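Local coordinates for protein adenylate cyclase (Hippeastrum hybrid cultivar, PDB 6YP4) that acts mainly as a triphosphatase of the CYTH family, although once proposed to be an adenylyl cyclase, and binds magnesium, at residues P12-L17 against K184-E189. Residues are numbered along the deposited sequence; the frame is centred on the assembly and turned at random.
Sequences PSAHQL and KGIPYE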
loop_
_atom_site.group_PDB
_atom_site.type_symbol
_atom_site.label_atom_id
_atom_site.label_comp_id
_atom_site.label_asym_id
_atom_site.label_seq_id
_atom_site.Cartn_x
_atom_site.Cartn_y
_atom_site.Cartn_z
ATOM N N PRO A 12 4.509 -21.691 -14.422
ATOM C CA PRO A 12 4.178 -21.965 -13.014
ATOM C C PRO A 12 5.387 -22.283 -12.152
ATOM O O PRO A 12 5.464 -21.830 -11.007
ATOM C CB PRO A 12 3.241 -23.177 -13.111
ATOM C CG PRO A 12 2.570 -23.009 -14.466
ATOM C CD PRO A 12 3.688 -22.482 -15.357
ATOM N N SER A 13 6.327 -23.070 -12.664
ATOM C CA SER A 13 7.474 -23.456 -11.853
ATOM C C SER A 13 8.324 -22.245 -11.506
ATOM O O SER A 13 8.792 -22.118 -10.365
ATOM C CB SER A 13 8.297 -24.544 -12.574
ATOM O OG SER A 13 8.920 -24.085 -13.768
ATOM N N ALA A 14 8.495 -21.312 -12.449
ATOM C CA ALA A 14 9.252 -20.110 -12.102
ATOM C C ALA A 14 8.522 -19.309 -11.038
ATOM O O ALA A 14 9.147 -18.812 -10.098
ATOM C CB ALA A 14 9.521 -19.243 -13.330
ATOM N N HIS A 15 7.192 -19.204 -11.153
ATOM C CA HIS A 15 6.403 -18.473 -10.160
ATOM C C HIS A 15 6.507 -19.126 -8.784
ATOM O O HIS A 15 6.653 -18.435 -7.763
ATOM C CB HIS A 15 4.940 -18.401 -10.617
ATOM C CG HIS A 15 4.017 -17.762 -9.622
ATOM N ND1 HIS A 15 3.376 -18.477 -8.632
ATOM C CD2 HIS A 15 3.618 -16.475 -9.475
ATOM C CE1 HIS A 15 2.632 -17.654 -7.908
ATOM N NE2 HIS A 15 2.757 -16.436 -8.403
ATOM N N GLN A 16 6.416 -20.455 -8.740
ATOM C CA GLN A 16 6.598 -21.195 -7.496
ATOM C C GLN A 16 7.943 -20.882 -6.851
ATOM O O GLN A 16 8.006 -20.510 -5.674
ATOM C CB GLN A 16 6.472 -22.695 -7.770
ATOM C CG GLN A 16 6.837 -23.596 -6.592
ATOM C CD GLN A 16 5.792 -23.562 -5.483
ATOM O OE1 GLN A 16 4.586 -23.644 -5.738
ATOM N NE2 GLN A 16 6.252 -23.446 -4.247
ATOM N N LEU A 17 9.041 -21.039 -7.601
ATOM C CA LEU A 17 10.356 -20.884 -6.982
ATOM C C LEU A 17 10.619 -19.428 -6.575
ATOM O O LEU A 17 11.219 -19.173 -5.525
ATOM C CB LEU A 17 11.444 -21.420 -7.908
ATOM C CG LEU A 17 11.468 -22.941 -8.097
ATOM C CD1 LEU A 17 12.502 -23.369 -9.126
ATOM C CD2 LEU A 17 11.703 -23.669 -6.801
ATOM N N LYS A 184 18.958 -16.090 -7.869
ATOM C CA LYS A 184 18.042 -17.156 -7.477
ATOM C C LYS A 184 17.669 -18.105 -8.623
ATOM O O LYS A 184 16.931 -19.069 -8.389
ATOM C CB LYS A 184 16.770 -16.568 -6.869
ATOM C CG LYS A 184 17.009 -15.744 -5.594
ATOM C CD LYS A 184 17.549 -16.597 -4.441
ATOM C CE LYS A 184 17.715 -15.741 -3.177
ATOM N NZ LYS A 184 18.754 -16.259 -2.245
ATOM N N GLY A 185 18.147 -17.872 -9.842
ATOM C CA GLY A 185 17.856 -18.799 -10.934
ATOM C C GLY A 185 16.452 -18.760 -11.493
ATOM O O GLY A 185 15.929 -19.802 -11.923
ATOM N N ILE A 186 15.848 -17.581 -11.552
ATOM C CA ILE A 186 14.463 -17.395 -11.968
ATOM C C ILE A 186 14.480 -16.794 -13.383
ATOM O O ILE A 186 14.878 -15.634 -13.560
ATOM C CB ILE A 186 13.670 -16.515 -10.991
ATOM C CG1 ILE A 186 13.954 -16.940 -9.562
ATOM C CG2 ILE A 186 12.169 -16.590 -11.299
ATOM C CD1 ILE A 186 13.158 -18.188 -9.175
ATOM N N PRO A 187 14.078 -17.555 -14.397
ATOM C CA PRO A 187 13.956 -16.983 -15.744
ATOM C C PRO A 187 12.949 -15.846 -15.759
ATOM O O PRO A 187 11.935 -15.877 -15.065
ATOM C CB PRO A 187 13.443 -18.152 -16.583
ATOM C CG PRO A 187 12.893 -19.140 -15.604
ATOM C CD PRO A 187 13.606 -18.946 -14.312
ATOM N N TYR A 188 13.206 -14.861 -16.605
ATOM C CA TYR A 188 12.306 -13.726 -16.696
ATOM C C TYR A 188 12.572 -13.015 -18.014
ATOM O O TYR A 188 13.627 -13.186 -18.630
ATOM C CB TYR A 188 12.498 -12.773 -15.505
ATOM C CG TYR A 188 13.801 -12.014 -15.565
ATOM C CD1 TYR A 188 14.967 -12.558 -15.040
ATOM C CD2 TYR A 188 13.866 -10.747 -16.135
ATOM C CE1 TYR A 188 16.175 -11.869 -15.106
ATOM C CE2 TYR A 188 15.066 -10.050 -16.199
ATOM C CZ TYR A 188 16.214 -10.621 -15.688
ATOM O OH TYR A 188 17.394 -9.922 -15.747
ATOM N N GLU A 189 11.590 -12.225 -18.447
ATOM C CA GLU A 189 11.797 -11.231 -19.490
ATOM C C GLU A 189 11.076 -9.954 -19.092
ATOM O O GLU A 189 10.230 -9.949 -18.192
ATOM C CB GLU A 189 11.294 -11.699 -20.864
ATOM C CG GLU A 189 11.900 -13.000 -21.364
ATOM C CD GLU A 189 13.391 -12.901 -21.696
ATOM O OE1 GLU A 189 13.882 -11.781 -21.964
ATOM O OE2 GLU A 189 14.077 -13.951 -21.683
#
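Ile186 and Pro187 meet Ala14 and Leu17 mostly carbon against carbon, with one methyl near a helix carbonyl oxygen, an instance of a loop laid against one face of a helix without any hydrogen bond between them. The isoleucine spreads two branches over successive turns of helix 12-22. With chi1 at -45°, CG1 points back opposite the carbonyl carbon, which swings CD1 to Leu17, 3.8 Å from the backbone C and 3.9 Å from CB. The other branch, CG2, lies 3.9 Å from Ala14 O and 4.3 Å from Ala14 CB. Beside it the pyrrolidine ring of Pro187 brings CG within 4.1 Å of the same alanine methyl, which therefore faces both loop residues.

No backbone bond crosses between 12-17 and 184-189. Within the helix, Gln16 N binds Pro12 O (2.8 Å) and Leu17 N binds Ser13 O (3.0 Å), while Gly185, with positive phi, takes part in a Schellman motif after helix 170-183. Ile186 also packs on Leu181 of that helix and Pro187 on Pro10, and Glu189 pairs through its backbone with Arg8 of strand 2-9.

The contact thus joins the amino-terminal helix of the CYTH fold to the link between helix 170-183 and strand 189-190, away from the nucleotide site. With 163 Å² buried, the join is small and apolar, consistent with van der Waals packing, its alanine and isoleucine buried, its leucine and proline exposed.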